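Local coordinates for oxidoreductase YdhF (Escherichia coli, PDB 1OG6), which binds NADPH in an alpha/beta barrel of the aldo-keto reductase family and may function as an oxidoreductase, at residues M19-L24 and V49-I54; A142-H147 and R171-L176. All blocks are in the same frame, centred on the assembly; numbering follows the deposited sequence.

Contact 1: residues M19-L24 and V49-I54; sequences MGYWRL and VDHADI. With NAP (NADP nicotinamide-adenine-dinucleotide phosphate), chain F.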
loop_
_atom_site.group_PDB
_atom_site.type_symbol
_atom_site.label_atom_id
_atom_site.label_comp_id
_atom_site.label_asym_id
_atom_site.label_seq_id
_atom_site.Cartn_x
_atom_site.Cartn_y
_atom_site.Cartn_z
ATOM N N MET C 19 14.194 -22.145 -16.946
ATOM C CA MET C 19 13.596 -23.468 -17.096
ATOM C C MET C 19 13.197 -23.977 -15.710
ATOM O O MET C 19 14.041 -24.116 -14.834
ATOM C CB MET C 19 14.598 -24.419 -17.740
ATOM C CG MET C 19 14.030 -25.243 -18.875
ATOM S SD MET C 19 12.621 -26.221 -18.351
ATOM C CE MET C 19 11.843 -26.571 -19.868
ATOM N N GLY C 20 11.915 -24.259 -15.506
ATOM C CA GLY C 20 11.471 -24.708 -14.197
ATOM C C GLY C 20 11.259 -26.196 -14.033
ATOM O O GLY C 20 10.579 -26.833 -14.839
ATOM N N TYR C 21 11.829 -26.747 -12.967
ATOM C CA TYR C 21 11.711 -28.173 -12.691
ATOM C C TYR C 21 10.786 -28.507 -11.520
ATOM O O TYR C 21 11.195 -29.156 -10.560
ATOM C CB TYR C 21 13.103 -28.776 -12.447
ATOM C CG TYR C 21 13.983 -28.761 -13.677
ATOM C CD1 TYR C 21 14.773 -27.656 -13.982
ATOM C CD2 TYR C 21 13.961 -29.823 -14.585
ATOM C CE1 TYR C 21 15.510 -27.607 -15.165
ATOM C CE2 TYR C 21 14.692 -29.778 -15.767
ATOM C CZ TYR C 21 15.457 -28.670 -16.049
ATOM O OH TYR C 21 16.147 -28.605 -17.232
ATOM N N TRP C 22 9.534 -28.070 -11.609
ATOM C CA TRP C 22 8.557 -28.338 -10.557
ATOM C C TRP C 22 7.835 -29.655 -10.827
ATOM O O TRP C 22 7.627 -30.459 -9.920
ATOM C CB TRP C 22 7.549 -27.184 -10.460
ATOM C CG TRP C 22 6.453 -27.391 -9.439
ATOM C CD1 TRP C 22 6.550 -28.061 -8.248
ATOM C CD2 TRP C 22 5.108 -26.883 -9.501
ATOM N NE1 TRP C 22 5.352 -28.001 -7.569
ATOM C CE2 TRP C 22 4.452 -27.284 -8.313
ATOM C CE3 TRP C 22 4.393 -26.125 -10.444
ATOM C CZ2 TRP C 22 3.116 -26.952 -8.044
ATOM C CZ3 TRP C 22 3.061 -25.793 -10.173
ATOM C CH2 TRP C 22 2.441 -26.208 -8.983
ATOM N N ARG C 23 7.462 -29.884 -12.079
ATOM C CA ARG C 23 6.771 -31.113 -12.425
ATOM C C ARG C 23 7.749 -32.213 -12.791
ATOM O O ARG C 23 7.342 -33.281 -13.237
ATOM C CB ARG C 23 5.812 -30.884 -13.593
ATOM C CG ARG C 23 4.674 -29.935 -13.286
ATOM C CD ARG C 23 5.032 -28.494 -13.612
ATOM N NE ARG C 23 3.958 -27.569 -13.251
ATOM C CZ ARG C 23 2.682 -27.713 -13.608
ATOM N NH1 ARG C 23 1.780 -26.817 -13.230
ATOM N NH2 ARG C 23 2.301 -28.756 -14.337
ATOM N N LEU C 24 9.036 -31.955 -12.585
ATOM C CA LEU C 24 10.080 -32.922 -12.918
ATOM C C LEU C 24 9.697 -34.360 -12.616
ATOM O O LEU C 24 9.888 -35.245 -13.445
ATOM C CB LEU C 24 11.383 -32.585 -12.192
ATOM C CG LEU C 24 12.528 -33.577 -12.409
ATOM C CD1 LEU C 24 12.767 -33.793 -13.892
ATOM C CD2 LEU C 24 13.781 -33.053 -11.725
ATOM N N VAL C 49 18.017 -22.456 -14.346
ATOM C CA VAL C 49 17.054 -23.486 -13.992
ATOM C C VAL C 49 16.462 -23.167 -12.624
ATOM O O VAL C 49 17.175 -22.788 -11.693
ATOM C CB VAL C 49 17.684 -24.896 -13.973
ATOM C CG1 VAL C 49 18.304 -25.201 -15.326
ATOM C CG2 VAL C 49 18.693 -25.001 -12.853
ATOM N N ASP C 50 15.144 -23.312 -12.525
ATOM C CA ASP C 50 14.410 -23.028 -11.304
ATOM C C ASP C 50 14.132 -24.291 -10.498
ATOM O O ASP C 50 13.735 -25.312 -11.053
ATOM C CB ASP C 50 13.092 -22.349 -11.661
ATOM C CG ASP C 50 12.388 -21.783 -10.459
ATOM O OD1 ASP C 50 12.942 -20.852 -9.839
ATOM O OD2 ASP C 50 11.283 -22.271 -10.139
ATOM N N HIS C 51 14.340 -24.205 -9.187
ATOM C CA HIS C 51 14.118 -25.316 -8.272
ATOM C C HIS C 51 13.601 -24.802 -6.951
ATOM O O HIS C 51 13.500 -23.597 -6.749
ATOM C CB HIS C 51 15.421 -26.050 -8.016
ATOM C CG HIS C 51 15.741 -27.077 -9.044
ATOM N ND1 HIS C 51 14.998 -28.227 -9.194
ATOM C CD2 HIS C 51 16.704 -27.120 -9.991
ATOM C CE1 HIS C 51 15.491 -28.936 -10.191
ATOM N NE2 HIS C 51 16.526 -28.286 -10.692
ATOM N N ALA C 52 13.288 -25.718 -6.041
ATOM C CA ALA C 52 12.812 -25.321 -4.723
ATOM C C ALA C 52 12.869 -26.411 -3.663
ATOM O O ALA C 52 12.953 -27.607 -3.950
ATOM C CB ALA C 52 11.399 -24.765 -4.817
ATOM N N ASP C 53 12.824 -25.950 -2.423
ATOM C CA ASP C 53 12.853 -26.771 -1.223
ATOM C C ASP C 53 11.913 -27.978 -1.333
ATOM O O ASP C 53 12.335 -29.112 -1.548
ATOM C CB ASP C 53 12.425 -25.867 -0.053
ATOM C CG ASP C 53 12.872 -26.376 1.300
ATOM O OD1 ASP C 53 13.648 -27.354 1.361
ATOM O OD2 ASP C 53 12.451 -25.777 2.314
ATOM N N ILE C 54 10.626 -27.688 -1.201
ATOM C CA ILE C 54 9.538 -28.660 -1.216
ATOM C C ILE C 54 9.175 -29.402 -2.507
ATOM O O ILE C 54 8.425 -30.373 -2.455
ATOM C CB ILE C 54 8.276 -27.966 -0.740
ATOM C CG1 ILE C 54 7.855 -26.925 -1.784
ATOM C CG2 ILE C 54 8.552 -27.270 0.580
ATOM C CD1 ILE C 54 6.679 -26.086 -1.387
HETATM P PA NAP F . 3.145 -22.875 -16.645
HETATM O O1A NAP F . 1.858 -22.301 -16.581
HETATM O O2A NAP F . 4.313 -22.349 -17.450
HETATM O O5B NAP F . 3.025 -24.413 -17.088
HETATM C C5B NAP F . 2.173 -24.714 -18.213
HETATM C C4B NAP F . 1.708 -26.190 -17.963
HETATM O O4B NAP F . 0.814 -26.439 -19.116
HETATM C C3B NAP F . 2.815 -27.265 -18.112
HETATM O O3B NAP F . 2.585 -28.194 -17.059
HETATM C C2B NAP F . 2.628 -27.921 -19.467
HETATM O O2B NAP F . 2.723 -29.342 -19.432
HETATM C C1B NAP F . 1.208 -27.497 -19.944
HETATM N N9A NAP F . 1.252 -27.067 -21.333
HETATM C C8A NAP F . 2.155 -26.277 -22.022
HETATM N N7A NAP F . 1.862 -26.100 -23.297
HETATM C C5A NAP F . 0.686 -26.824 -23.450
HETATM C C6A NAP F . -0.114 -27.017 -24.591
HETATM N N6A NAP F . 0.100 -26.522 -25.826
HETATM N N1A NAP F . -1.264 -27.812 -24.439
HETATM N N3A NAP F . -0.821 -28.208 -22.056
HETATM C C4A NAP F . 0.308 -27.422 -22.233
HETATM O O3 NAP F . 3.714 -22.973 -15.165
HETATM P PN NAP F . 3.703 -24.134 -14.101
HETATM O O1N NAP F . 2.857 -24.093 -12.903
HETATM O O2N NAP F . 4.939 -24.970 -14.206
HETATM O O5D NAP F . 4.528 -23.086 -13.176
HETATM C C5D NAP F . 5.637 -22.239 -13.674
HETATM C C4D NAP F . 6.941 -22.533 -12.950
HETATM O O4D NAP F . 7.171 -21.661 -11.813
HETATM C C3D NAP F . 7.183 -23.996 -12.432
HETATM O O3D NAP F . 7.944 -24.774 -13.362
HETATM O O2D NAP F . 9.260 -24.139 -11.063
HETATM C C1D NAP F . 7.645 -22.422 -10.658
HETATM N N1N NAP F . 6.689 -22.205 -9.508
HETATM C C2N NAP F . 6.974 -21.274 -8.475
HETATM C C3N NAP F . 6.071 -21.136 -7.421
HETATM C C7N NAP F . 6.384 -20.127 -6.307
HETATM O O7N NAP F . 5.577 -20.047 -5.417
HETATM N N7N NAP F . 7.468 -19.399 -6.329
HETATM C C4N NAP F . 4.839 -21.932 -7.357
HETATM C C5N NAP F . 4.585 -22.854 -8.413
HETATM C C6N NAP F . 5.496 -23.011 -9.500
HETATM P P2B NAP F . 3.403 -30.234 -20.599
HETATM O O1X NAP F . 4.875 -30.306 -20.991
HETATM O O2X NAP F . 2.475 -31.388 -20.901
HETATM O O3X NAP F . 3.963 -30.910 -19.367
#

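Contact 2: residues A142-H147 and R171-L176; sequences AFKHLH and RLPFTL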
loop_
_atom_site.group_PDB
_atom_site.type_symbol
_atom_site.label_atom_id
_atom_site.label_comp_id
_atom_site.label_asym_id
_atom_site.label_seq_id
_atom_site.Cartn_x
_atom_site.Cartn_y
_atom_site.Cartn_z
ATOM N N ALA C 142 20.898 -15.922 8.424
ATOM C CA ALA C 142 21.060 -17.171 7.697
ATOM C C ALA C 142 21.694 -16.840 6.348
ATOM O O ALA C 142 22.454 -17.626 5.800
ATOM C CB ALA C 142 19.712 -17.841 7.493
ATOM N N PHE C 143 21.382 -15.658 5.827
ATOM C CA PHE C 143 21.902 -15.211 4.544
ATOM C C PHE C 143 23.364 -14.774 4.600
ATOM O O PHE C 143 24.140 -15.106 3.710
ATOM C CB PHE C 143 21.030 -14.071 3.997
ATOM C CG PHE C 143 19.740 -14.535 3.351
ATOM C CD1 PHE C 143 19.359 -15.873 3.386
ATOM C CD2 PHE C 143 18.906 -13.629 2.707
ATOM C CE1 PHE C 143 18.172 -16.296 2.789
ATOM C CE2 PHE C 143 17.716 -14.048 2.107
ATOM C CZ PHE C 143 17.352 -15.382 2.152
ATOM N N LYS C 144 23.740 -14.030 5.636
ATOM C CA LYS C 144 25.123 -13.570 5.779
ATOM C C LYS C 144 26.019 -14.797 5.865
ATOM O O LYS C 144 27.151 -14.799 5.376
ATOM C CB LYS C 144 25.298 -12.741 7.058
ATOM C CG LYS C 144 24.357 -11.554 7.195
ATOM C CD LYS C 144 24.644 -10.475 6.166
ATOM C CE LYS C 144 23.738 -9.267 6.378
ATOM N NZ LYS C 144 23.863 -8.658 7.734
ATOM N N HIS C 145 25.491 -15.840 6.499
ATOM C CA HIS C 145 26.214 -17.085 6.674
ATOM C C HIS C 145 26.432 -17.787 5.343
ATOM O O HIS C 145 27.559 -17.886 4.871
ATOM C CB HIS C 145 25.448 -18.010 7.618
ATOM C CG HIS C 145 26.150 -19.306 7.885
ATOM N ND1 HIS C 145 27.303 -19.385 8.636
ATOM C CD2 HIS C 145 25.890 -20.565 7.459
ATOM C CE1 HIS C 145 27.725 -20.638 8.659
ATOM N NE2 HIS C 145 26.887 -21.372 7.951
ATOM N N LEU C 146 25.348 -18.272 4.745
ATOM C CA LEU C 146 25.419 -18.977 3.469
ATOM C C LEU C 146 26.266 -18.228 2.456
ATOM O O LEU C 146 26.821 -18.823 1.539
ATOM C CB LEU C 146 24.016 -19.186 2.900
ATOM C CG LEU C 146 23.129 -20.214 3.596
ATOM C CD1 LEU C 146 21.736 -20.136 3.038
ATOM C CD2 LEU C 146 23.693 -21.598 3.399
ATOM N N HIS C 147 26.361 -16.918 2.634
ATOM C CA HIS C 147 27.132 -16.074 1.738
ATOM C C HIS C 147 28.634 -16.181 1.995
ATOM O O HIS C 147 29.412 -16.426 1.076
ATOM C CB HIS C 147 26.692 -14.622 1.890
ATOM C CG HIS C 147 27.406 -13.683 0.976
ATOM N ND1 HIS C 147 27.291 -13.752 -0.396
ATOM C CD2 HIS C 147 28.256 -12.663 1.234
ATOM C CE1 HIS C 147 28.040 -12.814 -0.945
ATOM N NE2 HIS C 147 28.635 -12.139 0.023
ATOM N N ARG C 171 17.259 -5.268 6.140
ATOM C CA ARG C 171 18.161 -6.124 6.905
ATOM C C ARG C 171 19.317 -6.681 6.088
ATOM O O ARG C 171 20.137 -7.430 6.614
ATOM C CB ARG C 171 17.387 -7.303 7.501
ATOM C CG ARG C 171 16.863 -7.108 8.907
ATOM C CD ARG C 171 15.903 -5.952 9.015
ATOM N NE ARG C 171 15.286 -5.919 10.334
ATOM C CZ ARG C 171 14.544 -4.917 10.785
ATOM N NH1 ARG C 171 14.332 -3.861 10.021
ATOM N NH2 ARG C 171 14.003 -4.979 11.989
ATOM N N LEU C 172 19.388 -6.329 4.809
ATOM C CA LEU C 172 20.454 -6.841 3.957
ATOM C C LEU C 172 21.409 -5.807 3.369
ATOM O O LEU C 172 21.016 -4.690 3.015
ATOM C CB LEU C 172 19.859 -7.667 2.820
ATOM C CG LEU C 172 19.028 -8.861 3.265
ATOM C CD1 LEU C 172 18.711 -9.704 2.057
ATOM C CD2 LEU C 172 19.787 -9.675 4.289
ATOM N N PRO C 173 22.694 -6.173 3.271
ATOM C CA PRO C 173 23.727 -5.296 2.723
ATOM C C PRO C 173 23.755 -5.361 1.188
ATOM O O PRO C 173 24.392 -4.533 0.534
ATOM C CB PRO C 173 25.000 -5.833 3.368
ATOM C CG PRO C 173 24.725 -7.292 3.459
ATOM C CD PRO C 173 23.295 -7.348 3.926
ATOM N N PHE C 174 23.053 -6.340 0.622
ATOM C CA PHE C 174 22.987 -6.506 -0.831
ATOM C C PHE C 174 21.555 -6.467 -1.381
ATOM O O PHE C 174 20.608 -6.866 -0.701
ATOM C CB PHE C 174 23.682 -7.809 -1.236
ATOM C CG PHE C 174 23.505 -8.936 -0.249
ATOM C CD1 PHE C 174 22.248 -9.474 0.004
ATOM C CD2 PHE C 174 24.612 -9.484 0.402
ATOM C CE1 PHE C 174 22.099 -10.542 0.888
ATOM C CE2 PHE C 174 24.473 -10.553 1.288
ATOM C CZ PHE C 174 23.218 -11.082 1.530
ATOM N N THR C 175 21.408 -5.992 -2.617
ATOM C CA THR C 175 20.095 -5.871 -3.247
ATOM C C THR C 175 19.459 -7.196 -3.646
ATOM O O THR C 175 20.057 -7.974 -4.398
ATOM C CB THR C 175 20.154 -5.006 -4.512
ATOM O OG1 THR C 175 21.158 -3.999 -4.357
ATOM C CG2 THR C 175 18.802 -4.330 -4.750
ATOM N N LEU C 176 18.243 -7.434 -3.150
ATOM C CA LEU C 176 17.503 -8.658 -3.454
ATOM C C LEU C 176 17.467 -8.857 -4.965
ATOM O O LEU C 176 16.913 -8.045 -5.702
ATOM C CB LEU C 176 16.084 -8.585 -2.874
ATOM C CG LEU C 176 15.965 -8.744 -1.351
ATOM C CD1 LEU C 176 14.617 -8.267 -0.884
ATOM C CD2 LEU C 176 16.171 -10.195 -0.956
#

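Contact 1: residues M19-L24 and V49-I54
The phenol ring of Tyr21 and the imidazole of His51 lie nearly parallel, planes at 14°, but slid so far apart that they barely overlap, with centroids 5.2 Å from each other. Close to the tyrosine plane, at its edge, sit the carbonyl oxygen of Asp50 and CB of Val49, the latter 3.7 Å from Tyr21 CE1. Tyr21 CG points opposite to its own carbonyl carbon (chi1 -66°), which lays the ring back along the neighbouring strand. Trp22 turns instead to the cofactor: nicotinamide carbon C6N of NADP covers one face of the indole near the rim, and phosphate oxygen O1N lies in plane at the edge. The rings follow directly on the ends of strands 13-20 and 48-50, which pair in parallel. Asp50 N donates to Met19 O at 2.7 Å and Tyr21 N to Asp50 O at 3.1 Å, both nearly straight, so Asp50 is bonded to the neighbouring strand through both its N-H and its carbonyl oxygen. Met19 and Val49 share one face of the sheet; Asp50 faces the other, towards the cofactor. Its OD2 accepts hydroxyl O2D of the nicotinamide ribose at 2.9 Å and also forms a salt bridge with Lys83. Arg23 NH1 bonds phosphate oxygen O1N, also at 2.9 Å, while its guanidinium carries C3B of the adenosine ribose over one face. Gly20 CA packs 3.6 Å from O3D of the nicotinamide ribose. Tyr55, the proton donor by similarity, stands beside Asp50 and meets the Trp22 ring. The pairing brings the Asp50 carboxylate to the ribose, where the Lys83 salt bridge is consistent with holding it in place, and the following turn supplies a cation that probably offsets the pyrophosphate's negative charge.

Contact 2: residues A142-H147 and R171-L176
Phe174 directs the edge of its ring at one face of the His147 imidazole, a T-shaped pair with centroids 5.5 Å apart and planes at 58°. Phe174 CE2 stands over the rim of that face, 4.3 Å from His147 CG. Another part of the phenyl edge, at CZ, is met by Phe143 CB near the ring plane, while CD of the adjoining Pro173 lies over the centre of one face. Phe143 has its CG opposite to the carbonyl carbon (chi1 -79°), and its ring edge meets Leu172: Phe143 CD2 lies 4.0 Å from Leu172 CD1. Here the last turns of helix 136-147 pack against the loop between helix 162-169 and strand 179-182, on the outer layer of the TIM barrel. Phe155, on strand 152-158, stacks on Phe143 and also meets Phe174, carrying the aromatic packing inward to the sheet. Lys144 and Pro173 approach each other tip to tip at the solvent-facing margin, but their exact spacing is doubtful in the model. Arg171 runs away from residues 142-147 toward the start of the same helix, where it lies on Ala136 and Ala140, and its NH1 bonds the carbonyl oxygen of Gln201 of the second subunit.

In the fold
Contact 1 closes before contact 2 opens along the chain; their centres are about 23 Å apart and their nearest atoms about 11 Å apart, without touching. Both belong to the same alpha/beta barrel. Contact 1 is buried, about 8 Å from the centre of the chain, where strands 13-20 and 48-50 end at the cofactor. Contact 2 lies about 20 Å from that centre, in the outer layer, between helix 136-147 and the loop leading to strand 179-182. The curled sheet connects them: strand 48-50 is followed by 79-87, 122-127 and 152-158. Contact 1 therefore supplies part of the NADP pocket, whereas contact 2 joins peripheral elements beside a subunit interface.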